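Local coordinates for manganese-containing pseudocatalase (Thermus thermophilus, PDB 2V8T), which probably breaks down hydrogen peroxide to water and oxygen at a centre of two manganese ions, in the manner of manganese catalases, at residues Gln27-Gly32 / Ser123-Ala128; Tyr43-Ser47 / Ile63-Ala67; Pro58-Leu62 / Ala195-Leu199; Asn82-Ala86 / Val271-Gly275; Lys162-Tyr166 / Ile178-Leu182. All coordinates share one frame; numbering follows the deposited sequence.

Contact 1. Residues Gln27-Gly32 / Ser123-Ala128; sequences QALLGG and SLVMGA
Q27 lays its side-chain amide against the backbone of S123-A128 and grips the inverse gamma turn centred on V125, holding this loop to the short, weakly bonded helix 28-31. Three hydrogen bonds do that work. NE2 of Q27 gives one to O of L124 at 2.8 Å and a second to O of M126 at 2.9 Å, which it meets from 39° above the carbonyl plane. The other end of the amide, OE1, accepts from N of L124 at 3.2 Å, nearly straight at 167°. A bend at chi2 (-76°) turns the amide to face the loop, and H115 reaches the same OE1, so the rotation of the group is fixed from several directions.

Backbone packs directly on backbone where glycines meet: CA of G32 and CA of G127 are 4.0 Å apart, and a beta carbon on G31 would run into N of M126. G127 CA also offers a C-H contact, 3.6 Å from O of Q27, an oxygen that already accepts from N of L30 and N of G31.

The apolar share is small. L30 turns toward the loop and lies close to the manganese ligand E36. Beside I117 of the third subunit, CB of A28 meets CB of A128 at 3.8 Å.

Contact 2. Residues Tyr43-Ser47 / Ile63-Ala67; sequences YMYQS and IANIA
Y43 turns CG opposite its own carbonyl carbon (chi1 -51°), which tilts its ring obliquely past I66 of the next helix; in I63, chi1 of -64° puts CG1 opposite the carbonyl carbon and leaves CG2 opposite the backbone N, bringing that methyl against the backbone carbonyl of Y43. The branch tips do the touching: CG2 of I66 is 3.7 Å from CD2 of Y43, and CG2 of I63, in one of two conformers, comes to 3.4 Å from O of Y43. The side chains of Q46 and I63 cross at about a right angle.

Small residues let helix 36-49 and helix 57-85, roughly antiparallel (147°) neighbours in the ferritin-like bundle, approach to 8.2 Å between local axes. CB of A67 sits 3.6 Å from CB of Y43, with the end of the M44 chain folding back over it, and CB of S47 rests 3.8 Å from CA of A64. The S47 hydroxyl bonds back to O of M44 at 2.7 Å and also meets R4 of the second subunit.

No hydrogen bond joins the two segments. Their polar ends look elsewhere, OH of Y43 to the manganese ligand E155 and OE1 of Q46 to N151. The chemistry is thus a largely apolar seam, consistent with holding the tyrosine beside the metal centre.

Contact 3. Residues Pro58-Leu62 / Ala195-Leu199; sequences PYYDL and ALESL
Y59 spans the gap to A195-L199 with its ring. From CB, which points toward the other helix, chi1 of -55° sets CG opposite the carbonyl carbon, and the ring then runs across. CD1 meets the methyl of A195, 4.1 Å from its CB. CE1 has OG of S198 nearest, at 3.3 Å, and CG of L199 a little farther, while CZ touches CD2 of L199 at 3.5 Å. The Y59 and L199 side chains slide past each other in opposite directions, and CD1 of L199 makes an off-centre CH-pi contact with the ring, 4.2 Å from its centroid. S198 has two conformers; in the one described, OH at the tip donates to OG of S198 at 2.8 Å, the serine oxygen lying in the plane at the ring edge, and OG passes a hydrogen bond on to O of A195, also 2.8 Å.

Helix 57-85 and helix 172-200 run antiparallel here at 165°, with local axes 11.9 Å apart. L144 of helix 144-166 and L297 of the second subunit also pack on Y59. D61, a probable calcium ligand, belongs to the same helix turn. With an alanine at Y59, the S198 hydroxyl is likely to lose its donor and L199 the ring it rests on, opening a gap between the helices. Chemically, a buried aromatic wedge has, in this conformer, its one polar atom satisfied by a serine tied to its own helix.

Contact 4. Residues Asn82-Ala86 / Val271-Gly275; sequences NSLLA and VFDAG
F272 presses its ring against the last turn of helix 57-85, and an Asx turn, D273 to G275, follows it in the loop. The tight part is the ring. With CG opposite the backbone N, chi1 of 176° carries it from the loop over to S83. OG of S83 stands 3.4 Å above the ring plane, over its centre, and CB of the same serine makes a CH-pi contact over that face, 14° off the normal. That hydroxyl also bonds to O of A79, which fixes it in this place. CE2 of the ring comes to 3.5 Å from N of S83 and 3.9 Å from CB of N82, while CB of A86 lies in the ring plane at the edge, 3.9 Å from CZ. A serine in place of F272 would probably leave S83 and A86 without their aromatic partner and open a gap beside the helix end.

Further along, A86, the first residue to leave helical geometry, sets CB 3.7 Å from CB of A274. The contact is loose at V271 and D273, neither of which touches 82-86; the second subunit takes up this side. D273 points away from the helix, its carboxylate taken by backbone N-H groups of G52 and K53 of that subunit, whose K53 also meets O of F272. Within the turn, OD1 of D273 accepts from N of G275 at 3.0 Å, from 39° above the carboxylate plane.

Contact 5. Residues Lys162-Tyr166 / Ile178-Leu182; sequences KLRVY and IGYLL
K162 lays its aliphatic chain obliquely across L181, with CE 3.7 Å from CB of the leucine. Nearer its own helix, CB of K162 touches CD2 of L182 and CG2 of I178. The chain runs on until a bend at chi4 (63°) turns NZ aside to E36, a ligand of one manganese; in the conformer described, one of two, this is consistent with the packing and the E36 bond keeping the amine beside the metal site. NZ also approaches a water that donates to O of L181 at 3.2 Å, but the NZ-water approach is very short and this bridge is best taken as doubtful.

Helix 144-166 and helix 172-200 follow each other in the chain and pair antiparallel, at 161° with local axes 10.2 Å apart, as neighbours in the ferritin-like helical bundle. I178 packs against K162, V165 and Y166: CG2 lies 3.6 Å from O of K162 and 3.9 Å from CB of Y166, while CD1 reaches N of Y166 at 3.8 Å, and the I178 side chain crosses that of V165 at about a right angle. Y166 and I178 meet obliquely, and OH of Y166 is hydrogen-bonded to E220. L29 of helix 28-31 packs on K162, V165 and I178, and F281 of the third subunit on L163. At the other flank L163 and L182 cross at about a right angle, CG of L163 3.9 Å from CD2 of L182.

From the N terminus, 27-32 opens the loop that contact 1 closes at 123-128, and contact 2, pairing helix 36-49 with helix 57-85, nests inside it. Helix 57-85 also starts contact 3 near its beginning and contact 4 at its end, on opposite sides of the chain's centre. Contact 3 crosses contacts 1 and 2 by reaching helix 172-200; contact 4 crosses contacts 1 and 3 by reaching the loop after strand 269-270. Contact 5, a hairpin of two long helices, opens after contact 1 has closed and nests within both 3 and 4. Contacts 1 and 4 join through S123 and N82, contacts 1 and 5 through L29.

Contact 1. Residues Gln27-Gly32 / Ser123-Ala128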
# COMPACT_ATOMS: atom_id res chain seq x y z
N GLN A 27 3.80 -6.09 -18.51
CA GLN A 27 4.04 -5.24 -17.35
C GLN A 27 4.66 -5.99 -16.17
O GLN A 27 5.39 -5.37 -15.40
CB GLN A 27 2.75 -4.54 -16.91
CG GLN A 27 2.31 -3.37 -17.76
CD GLN A 27 3.07 -2.06 -17.61
OE1 GLN A 27 2.80 -1.11 -18.37
NE2 GLN A 27 3.99 -1.95 -16.67
N ALA A 28 4.34 -7.28 -15.98
CA ALA A 28 4.99 -8.00 -14.88
C ALA A 28 6.51 -7.91 -14.95
O ALA A 28 7.20 -7.92 -13.93
CB ALA A 28 4.60 -9.48 -14.88
N LEU A 29 7.03 -7.87 -16.18
CA LEU A 29 8.45 -7.86 -16.45
C LEU A 29 9.06 -6.47 -16.33
O LEU A 29 10.28 -6.31 -16.43
CB LEU A 29 8.74 -8.43 -17.85
CG LEU A 29 8.05 -9.78 -18.13
CD1 LEU A 29 8.48 -10.28 -19.50
CD2 LEU A 29 8.33 -10.81 -17.04
N LEU A 30 8.21 -5.45 -16.11
CA LEU A 30 8.65 -4.07 -15.95
C LEU A 30 8.56 -3.68 -14.46
O LEU A 30 9.55 -3.45 -13.79
CB LEU A 30 7.88 -3.13 -16.85
CG LEU A 30 8.31 -1.67 -16.79
CD1 LEU A 30 9.84 -1.49 -16.99
CD2 LEU A 30 7.54 -0.87 -17.84
N GLY A 31 7.31 -3.61 -13.93
CA GLY A 31 7.05 -3.08 -12.61
C GLY A 31 6.59 -4.10 -11.58
O GLY A 31 6.26 -3.68 -10.46
N GLY A 32 6.52 -5.38 -11.92
CA GLY A 32 6.25 -6.39 -10.93
C GLY A 32 7.40 -6.65 -10.00
O GLY A 32 8.51 -6.15 -10.19
N SER A 123 3.19 2.67 -21.33
CA SER A 123 3.65 1.93 -20.17
C SER A 123 3.48 2.72 -18.89
O SER A 123 3.49 3.96 -18.87
CB SER A 123 5.13 1.54 -20.33
OG SER A 123 6.03 2.59 -20.10
N LEU A 124 3.32 1.96 -17.79
CA LEU A 124 3.18 2.49 -16.45
C LEU A 124 4.11 1.74 -15.51
O LEU A 124 4.64 0.69 -15.85
CB LEU A 124 1.71 2.41 -15.97
CG LEU A 124 0.71 3.20 -16.84
CD1 LEU A 124 -0.71 2.81 -16.45
CD2 LEU A 124 0.91 4.70 -16.72
N VAL A 125 4.32 2.27 -14.31
CA VAL A 125 5.34 1.71 -13.39
C VAL A 125 4.66 0.70 -12.44
O VAL A 125 4.46 0.94 -11.25
CB VAL A 125 6.07 2.83 -12.64
CG1 VAL A 125 7.31 2.22 -11.95
CG2 VAL A 125 6.50 3.95 -13.58
N MET A 126 4.27 -0.43 -13.03
CA MET A 126 3.36 -1.36 -12.39
C MET A 126 3.57 -2.76 -12.98
O MET A 126 4.23 -2.95 -14.00
CB MET A 126 1.89 -0.95 -12.53
CG MET A 126 1.45 -0.93 -13.98
SD MET A 126 -0.32 -0.55 -14.22
CE MET A 126 -0.62 0.87 -13.21
N GLY A 127 2.96 -3.73 -12.31
CA GLY A 127 2.98 -5.12 -12.77
C GLY A 127 1.70 -5.53 -13.48
O GLY A 127 0.90 -4.72 -13.93
N ALA A 128 1.56 -6.84 -13.63
CA ALA A 128 0.50 -7.45 -14.41
C ALA A 128 -0.87 -7.41 -13.75
O ALA A 128 -1.86 -7.75 -14.43
CB ALA A 128 0.84 -8.92 -14.76

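Contact 2. Residues Tyr43-Ser47 / Ile63-Ala67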
# COMPACT_ATOMS: atom_id res chain seq x y z
N TYR A 43 20.29 -3.48 -7.77
CA TYR A 43 21.74 -3.33 -8.02
C TYR A 43 22.16 -1.89 -7.91
O TYR A 43 23.29 -1.59 -7.46
CB TYR A 43 22.09 -3.93 -9.37
CG TYR A 43 21.58 -5.32 -9.57
CD1 TYR A 43 21.28 -6.22 -8.53
CD2 TYR A 43 21.33 -5.77 -10.87
CE1 TYR A 43 20.71 -7.44 -8.77
CE2 TYR A 43 20.79 -7.02 -11.14
CZ TYR A 43 20.46 -7.85 -10.06
OH TYR A 43 19.87 -9.07 -10.25
N MET A 44 21.29 -0.96 -8.29
CA MET A 44 21.63 0.45 -8.18
C MET A 44 21.88 0.80 -6.72
O MET A 44 22.92 1.38 -6.37
CB MET A 44 20.54 1.31 -8.77
CG MET A 44 20.91 2.67 -9.01
SD MET A 44 22.27 2.94 -10.18
CE MET A 44 21.60 2.57 -11.44
N TYR A 45 20.90 0.51 -5.83
CA TYR A 45 21.08 0.87 -4.43
C TYR A 45 22.21 0.08 -3.79
O TYR A 45 22.96 0.64 -2.98
CB TYR A 45 19.77 0.77 -3.66
CG TYR A 45 18.92 1.99 -3.89
CD1 TYR A 45 18.95 3.07 -3.03
CD2 TYR A 45 18.12 2.13 -5.01
CE1 TYR A 45 18.25 4.20 -3.28
CE2 TYR A 45 17.39 3.28 -5.30
CZ TYR A 45 17.48 4.32 -4.39
OH TYR A 45 16.74 5.48 -4.61
N GLN A 46 22.36 -1.22 -4.11
CA GLN A 46 23.50 -1.93 -3.57
C GLN A 46 24.80 -1.25 -3.97
O GLN A 46 25.76 -1.15 -3.20
CB GLN A 46 23.52 -3.40 -4.03
CG GLN A 46 22.43 -4.22 -3.36
CD GLN A 46 22.29 -5.56 -4.05
OE1 GLN A 46 23.16 -5.95 -4.82
NE2 GLN A 46 21.21 -6.28 -3.79
N SER A 47 24.88 -0.77 -5.24
CA SER A 47 26.09 -0.12 -5.68
C SER A 47 26.33 1.18 -4.92
O SER A 47 27.47 1.48 -4.54
CB SER A 47 26.10 0.09 -7.19
OG SER A 47 25.30 1.16 -7.67
N ILE A 63 28.50 -5.28 -9.60
CA ILE A 63 27.16 -4.79 -9.25
C ILE A 63 26.90 -3.44 -9.90
O ILE A 63 25.81 -3.19 -10.43
CB ILE A 63 26.98 -4.77 -7.71
CG1 ILE A 63 27.06 -6.21 -7.13
CG2 ILE A 63 25.63 -4.10 -7.33
CD1 ILE A 63 27.03 -6.23 -5.57
N ALA A 64 27.88 -2.53 -9.86
CA ALA A 64 27.70 -1.22 -10.43
C ALA A 64 27.42 -1.29 -11.93
O ALA A 64 26.62 -0.52 -12.48
CB ALA A 64 28.89 -0.32 -10.14
N ASN A 65 28.14 -2.18 -12.62
CA ASN A 65 28.00 -2.31 -14.06
C ASN A 65 26.70 -3.01 -14.46
O ASN A 65 26.03 -2.58 -15.39
CB ASN A 65 29.20 -3.06 -14.62
CG ASN A 65 29.16 -3.12 -16.11
OD1 ASN A 65 29.29 -2.09 -16.79
ND2 ASN A 65 28.97 -4.30 -16.66
N ILE A 66 26.34 -4.09 -13.76
CA ILE A 66 25.08 -4.76 -14.08
C ILE A 66 23.91 -3.81 -13.80
O ILE A 66 22.95 -3.77 -14.59
CB ILE A 66 24.96 -6.13 -13.42
CG1 ILE A 66 26.02 -7.07 -13.98
CG2 ILE A 66 23.55 -6.71 -13.63
CD1 ILE A 66 26.07 -8.44 -13.28
N ALA A 67 23.98 -3.00 -12.74
CA ALA A 67 22.94 -2.01 -12.50
C ALA A 67 22.73 -1.15 -13.76
O ALA A 67 21.61 -0.81 -14.14
CB ALA A 67 23.30 -1.11 -11.34

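Contact 3. Residues Pro58-Leu62 / Ala195-Leu199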
# COMPACT_ATOMS: atom_id res chain seq x y z
N PRO A 58 36.49 -5.86 -7.39
CA PRO A 58 35.94 -6.66 -8.47
C PRO A 58 34.43 -6.87 -8.31
O PRO A 58 33.67 -6.89 -9.32
CB PRO A 58 36.72 -7.98 -8.32
CG PRO A 58 38.07 -7.54 -7.69
CD PRO A 58 37.63 -6.51 -6.71
N TYR A 59 33.98 -7.01 -7.08
CA TYR A 59 32.55 -7.23 -6.79
C TYR A 59 31.76 -5.96 -6.93
O TYR A 59 30.61 -5.98 -7.42
CB TYR A 59 32.43 -7.81 -5.35
CG TYR A 59 33.25 -9.06 -5.17
CD1 TYR A 59 32.82 -10.27 -5.65
CD2 TYR A 59 34.51 -8.99 -4.58
CE1 TYR A 59 33.64 -11.39 -5.55
CE2 TYR A 59 35.33 -10.10 -4.49
CZ TYR A 59 34.88 -11.32 -4.97
OH TYR A 59 35.69 -12.41 -4.84
N TYR A 60 32.33 -4.84 -6.52
CA TYR A 60 31.71 -3.52 -6.74
C TYR A 60 31.54 -3.27 -8.24
O TYR A 60 30.45 -2.86 -8.69
CB TYR A 60 32.55 -2.45 -6.09
CG TYR A 60 32.03 -1.05 -6.40
CD1 TYR A 60 30.77 -0.63 -5.98
CD2 TYR A 60 32.81 -0.15 -7.11
CE1 TYR A 60 30.30 0.62 -6.28
CE2 TYR A 60 32.35 1.11 -7.40
CZ TYR A 60 31.11 1.52 -6.98
OH TYR A 60 30.62 2.78 -7.23
N ASP A 61 32.58 -3.49 -9.02
CA ASP A 61 32.49 -3.26 -10.45
C ASP A 61 31.34 -4.06 -11.03
O ASP A 61 30.58 -3.58 -11.88
CB ASP A 61 33.79 -3.79 -11.21
CG ASP A 61 35.02 -2.84 -11.09
OD1 ASP A 61 34.94 -1.80 -10.37
OD2 ASP A 61 36.03 -3.19 -11.76
N LEU A 62 31.21 -5.31 -10.59
CA LEU A 62 30.18 -6.19 -11.13
C LEU A 62 28.77 -5.61 -10.86
O LEU A 62 27.96 -5.51 -11.77
CB LEU A 62 30.34 -7.58 -10.52
CG LEU A 62 29.44 -8.60 -11.11
CD1 LEU A 62 29.72 -8.86 -12.57
CD2 LEU A 62 29.52 -9.89 -10.30
N ALA A 195 30.63 -14.92 -8.72
CA ALA A 195 31.05 -14.10 -7.60
C ALA A 195 30.89 -14.88 -6.27
O ALA A 195 31.79 -14.87 -5.43
CB ALA A 195 30.22 -12.82 -7.56
N LEU A 196 29.75 -15.57 -6.11
CA LEU A 196 29.55 -16.38 -4.89
C LEU A 196 30.56 -17.52 -4.83
O LEU A 196 31.06 -17.82 -3.73
CB LEU A 196 28.13 -16.92 -4.86
CG LEU A 196 27.07 -15.89 -4.48
CD1 LEU A 196 25.68 -16.36 -4.89
CD2 LEU A 196 27.16 -15.55 -3.01
N GLU A 197 30.89 -18.16 -5.93
CA GLU A 197 31.90 -19.21 -5.91
C GLU A 197 33.24 -18.67 -5.40
O GLU A 197 33.92 -19.30 -4.60
CB GLU A 197 32.09 -19.75 -7.39
CG GLU A 197 30.90 -20.52 -7.99
CD GLU A 197 30.85 -20.96 -9.48
OE1 GLU A 197 31.59 -20.33 -10.36
OE2 GLU A 197 29.96 -21.85 -9.69
N SER A 198 33.61 -17.49 -5.87
CA SER A 198 34.86 -16.89 -5.47
C SER A 198 34.91 -16.57 -3.98
O SER A 198 35.95 -16.71 -3.34
CB SER A 198 35.25 -15.71 -6.34
OG SER A 198 34.45 -14.56 -6.09
N LEU A 199 33.79 -16.14 -3.41
CA LEU A 199 33.74 -15.70 -2.02
C LEU A 199 33.48 -16.84 -1.03
O LEU A 199 33.81 -16.67 0.16
CB LEU A 199 32.67 -14.63 -1.86
CG LEU A 199 32.98 -13.31 -2.51
CD1 LEU A 199 31.62 -12.52 -2.66
CD2 LEU A 199 34.06 -12.53 -1.76

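Contact 4. Residues Asn82-Ala86 / Val271-Gly275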
# COMPACT_ATOMS: atom_id res chain seq x y z
N ASN A 82 5.00 -0.34 -25.02
CA ASN A 82 4.54 0.77 -25.84
C ASN A 82 4.21 0.30 -27.26
O ASN A 82 3.26 0.80 -27.88
CB ASN A 82 5.54 1.90 -25.84
CG ASN A 82 5.59 2.59 -24.50
OD1 ASN A 82 4.61 2.58 -23.75
ND2 ASN A 82 6.74 3.24 -24.20
N SER A 83 5.01 -0.61 -27.80
CA SER A 83 4.75 -1.18 -29.10
C SER A 83 3.41 -1.88 -29.15
O SER A 83 2.66 -1.76 -30.13
CB SER A 83 5.87 -2.16 -29.49
OG SER A 83 7.11 -1.53 -29.69
N LEU A 84 3.10 -2.65 -28.10
CA LEU A 84 1.84 -3.37 -28.00
C LEU A 84 0.65 -2.44 -27.80
O LEU A 84 -0.48 -2.82 -28.13
CB LEU A 84 1.93 -4.41 -26.88
CG LEU A 84 2.94 -5.53 -27.14
CD1 LEU A 84 3.27 -6.24 -25.80
CD2 LEU A 84 2.40 -6.52 -28.18
N LEU A 85 0.86 -1.25 -27.24
CA LEU A 85 -0.22 -0.31 -26.99
C LEU A 85 -0.40 0.73 -28.09
O LEU A 85 -1.39 1.46 -28.09
CB LEU A 85 0.03 0.42 -25.67
CG LEU A 85 -0.06 -0.46 -24.42
CD1 LEU A 85 0.39 0.31 -23.21
CD2 LEU A 85 -1.47 -1.00 -24.22
N ALA A 86 0.53 0.81 -29.05
CA ALA A 86 0.51 1.88 -30.06
C ALA A 86 -0.54 1.62 -31.11
O ALA A 86 -0.56 0.60 -31.77
CB ALA A 86 1.89 1.90 -30.76
N VAL A 271 15.33 3.41 -30.97
CA VAL A 271 14.27 3.58 -30.06
C VAL A 271 12.93 3.55 -30.80
O VAL A 271 12.85 3.66 -32.04
CB VAL A 271 14.40 4.84 -29.18
CG1 VAL A 271 15.68 4.76 -28.36
CG2 VAL A 271 14.28 6.11 -29.98
N PHE A 272 11.85 3.35 -30.03
CA PHE A 272 10.50 3.19 -30.53
C PHE A 272 9.70 4.46 -30.31
O PHE A 272 9.78 5.06 -29.23
CB PHE A 272 9.82 2.02 -29.81
CG PHE A 272 8.38 1.85 -30.21
CD1 PHE A 272 8.05 1.41 -31.47
CD2 PHE A 272 7.37 2.19 -29.33
CE1 PHE A 272 6.71 1.33 -31.86
CE2 PHE A 272 6.05 2.09 -29.72
CZ PHE A 272 5.73 1.68 -30.98
N ASP A 273 8.91 4.83 -31.31
CA ASP A 273 8.00 5.98 -31.22
C ASP A 273 6.61 5.49 -31.61
O ASP A 273 6.36 5.10 -32.75
CB ASP A 273 8.50 7.09 -32.15
CG ASP A 273 7.67 8.36 -32.11
OD1 ASP A 273 6.56 8.39 -31.59
OD2 ASP A 273 8.20 9.38 -32.64
N ALA A 274 5.68 5.55 -30.65
CA ALA A 274 4.33 5.05 -30.85
C ALA A 274 3.48 5.89 -31.77
O ALA A 274 2.39 5.41 -32.13
CB ALA A 274 3.61 4.92 -29.50
N GLY A 275 3.93 7.08 -32.15
CA GLY A 275 3.16 7.88 -33.07
C GLY A 275 1.99 8.57 -32.42
O GLY A 275 1.85 8.63 -31.19

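Contact 5. Residues Lys162-Tyr166 / Ile178-Leu182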
# COMPACT_ATOMS: atom_id res chain seq x y z
N LYS A 162 9.83 -14.22 -16.84
CA LYS A 162 9.97 -13.99 -18.29
C LYS A 162 9.51 -15.19 -19.09
O LYS A 162 8.84 -15.04 -20.10
CB LYS A 162 11.40 -13.55 -18.66
CG LYS A 162 11.75 -12.16 -18.12
CD LYS A 162 12.76 -11.42 -18.93
CE LYS A 162 13.08 -10.03 -18.41
NZ LYS A 162 13.72 -9.98 -17.04
N LEU A 163 9.90 -16.40 -18.66
CA LEU A 163 9.49 -17.62 -19.34
C LEU A 163 7.95 -17.75 -19.35
O LEU A 163 7.36 -18.12 -20.36
CB LEU A 163 10.10 -18.85 -18.69
CG LEU A 163 11.61 -19.03 -18.93
CD1 LEU A 163 12.17 -20.02 -17.90
CD2 LEU A 163 11.88 -19.53 -20.33
N ARG A 164 7.34 -17.51 -18.20
CA ARG A 164 5.87 -17.66 -18.13
C ARG A 164 5.16 -16.64 -19.00
O ARG A 164 4.21 -16.98 -19.71
CB ARG A 164 5.42 -17.58 -16.67
CG ARG A 164 5.87 -18.81 -15.88
CD ARG A 164 5.71 -18.60 -14.37
NE ARG A 164 6.10 -19.82 -13.67
CZ ARG A 164 6.09 -19.94 -12.35
NH1 ARG A 164 5.91 -18.91 -11.57
NH2 ARG A 164 6.37 -21.13 -11.84
N VAL A 165 5.62 -15.37 -19.01
CA VAL A 165 5.00 -14.38 -19.87
C VAL A 165 5.23 -14.76 -21.33
O VAL A 165 4.33 -14.60 -22.18
CB VAL A 165 5.51 -12.97 -19.54
CG1 VAL A 165 5.02 -11.95 -20.56
CG2 VAL A 165 5.02 -12.56 -18.14
N TYR A 166 6.42 -15.26 -21.69
CA TYR A 166 6.68 -15.73 -23.04
C TYR A 166 5.64 -16.73 -23.48
O TYR A 166 5.17 -16.74 -24.62
CB TYR A 166 8.09 -16.35 -23.10
CG TYR A 166 8.46 -16.85 -24.46
CD1 TYR A 166 8.15 -18.14 -24.83
CD2 TYR A 166 9.18 -16.07 -25.36
CE1 TYR A 166 8.50 -18.62 -26.08
CE2 TYR A 166 9.54 -16.53 -26.60
CZ TYR A 166 9.18 -17.82 -26.96
OH TYR A 166 9.52 -18.36 -28.20
N ILE A 178 11.88 -10.87 -24.86
CA ILE A 178 12.04 -11.85 -23.80
C ILE A 178 13.19 -12.79 -24.13
O ILE A 178 13.99 -13.14 -23.28
CB ILE A 178 10.74 -12.60 -23.51
CG1 ILE A 178 9.71 -11.67 -22.91
CG2 ILE A 178 11.06 -13.82 -22.62
CD1 ILE A 178 8.30 -12.22 -22.86
N GLY A 179 13.27 -13.23 -25.41
CA GLY A 179 14.40 -14.09 -25.75
C GLY A 179 15.74 -13.43 -25.44
O GLY A 179 16.66 -14.08 -24.93
N TYR A 180 15.85 -12.16 -25.76
CA TYR A 180 17.09 -11.43 -25.49
C TYR A 180 17.36 -11.35 -23.99
O TYR A 180 18.48 -11.61 -23.52
CB TYR A 180 17.04 -10.04 -26.13
CG TYR A 180 18.33 -9.29 -25.96
CD1 TYR A 180 19.46 -9.69 -26.65
CD2 TYR A 180 18.46 -8.20 -25.13
CE1 TYR A 180 20.69 -9.04 -26.54
CE2 TYR A 180 19.73 -7.56 -25.00
CZ TYR A 180 20.81 -7.99 -25.74
OH TYR A 180 22.04 -7.33 -25.57
N LEU A 181 16.33 -10.97 -23.22
CA LEU A 181 16.53 -10.80 -21.78
C LEU A 181 16.67 -12.12 -21.03
O LEU A 181 17.25 -12.13 -19.94
CB LEU A 181 15.48 -9.88 -21.20
CG LEU A 181 15.54 -8.43 -21.73
CD1 LEU A 181 14.56 -7.55 -20.96
CD2 LEU A 181 16.95 -7.83 -21.65
N LEU A 182 16.18 -13.22 -21.60
CA LEU A 182 16.52 -14.55 -21.02
C LEU A 182 18.02 -14.77 -21.12
O LEU A 182 18.66 -15.31 -20.20
CB LEU A 182 15.78 -15.65 -21.76
CG LEU A 182 14.29 -15.75 -21.45
CD1 LEU A 182 13.64 -16.72 -22.43
CD2 LEU A 182 14.05 -16.16 -19.99
O HOH W 1 15.60 -11.57 -17.30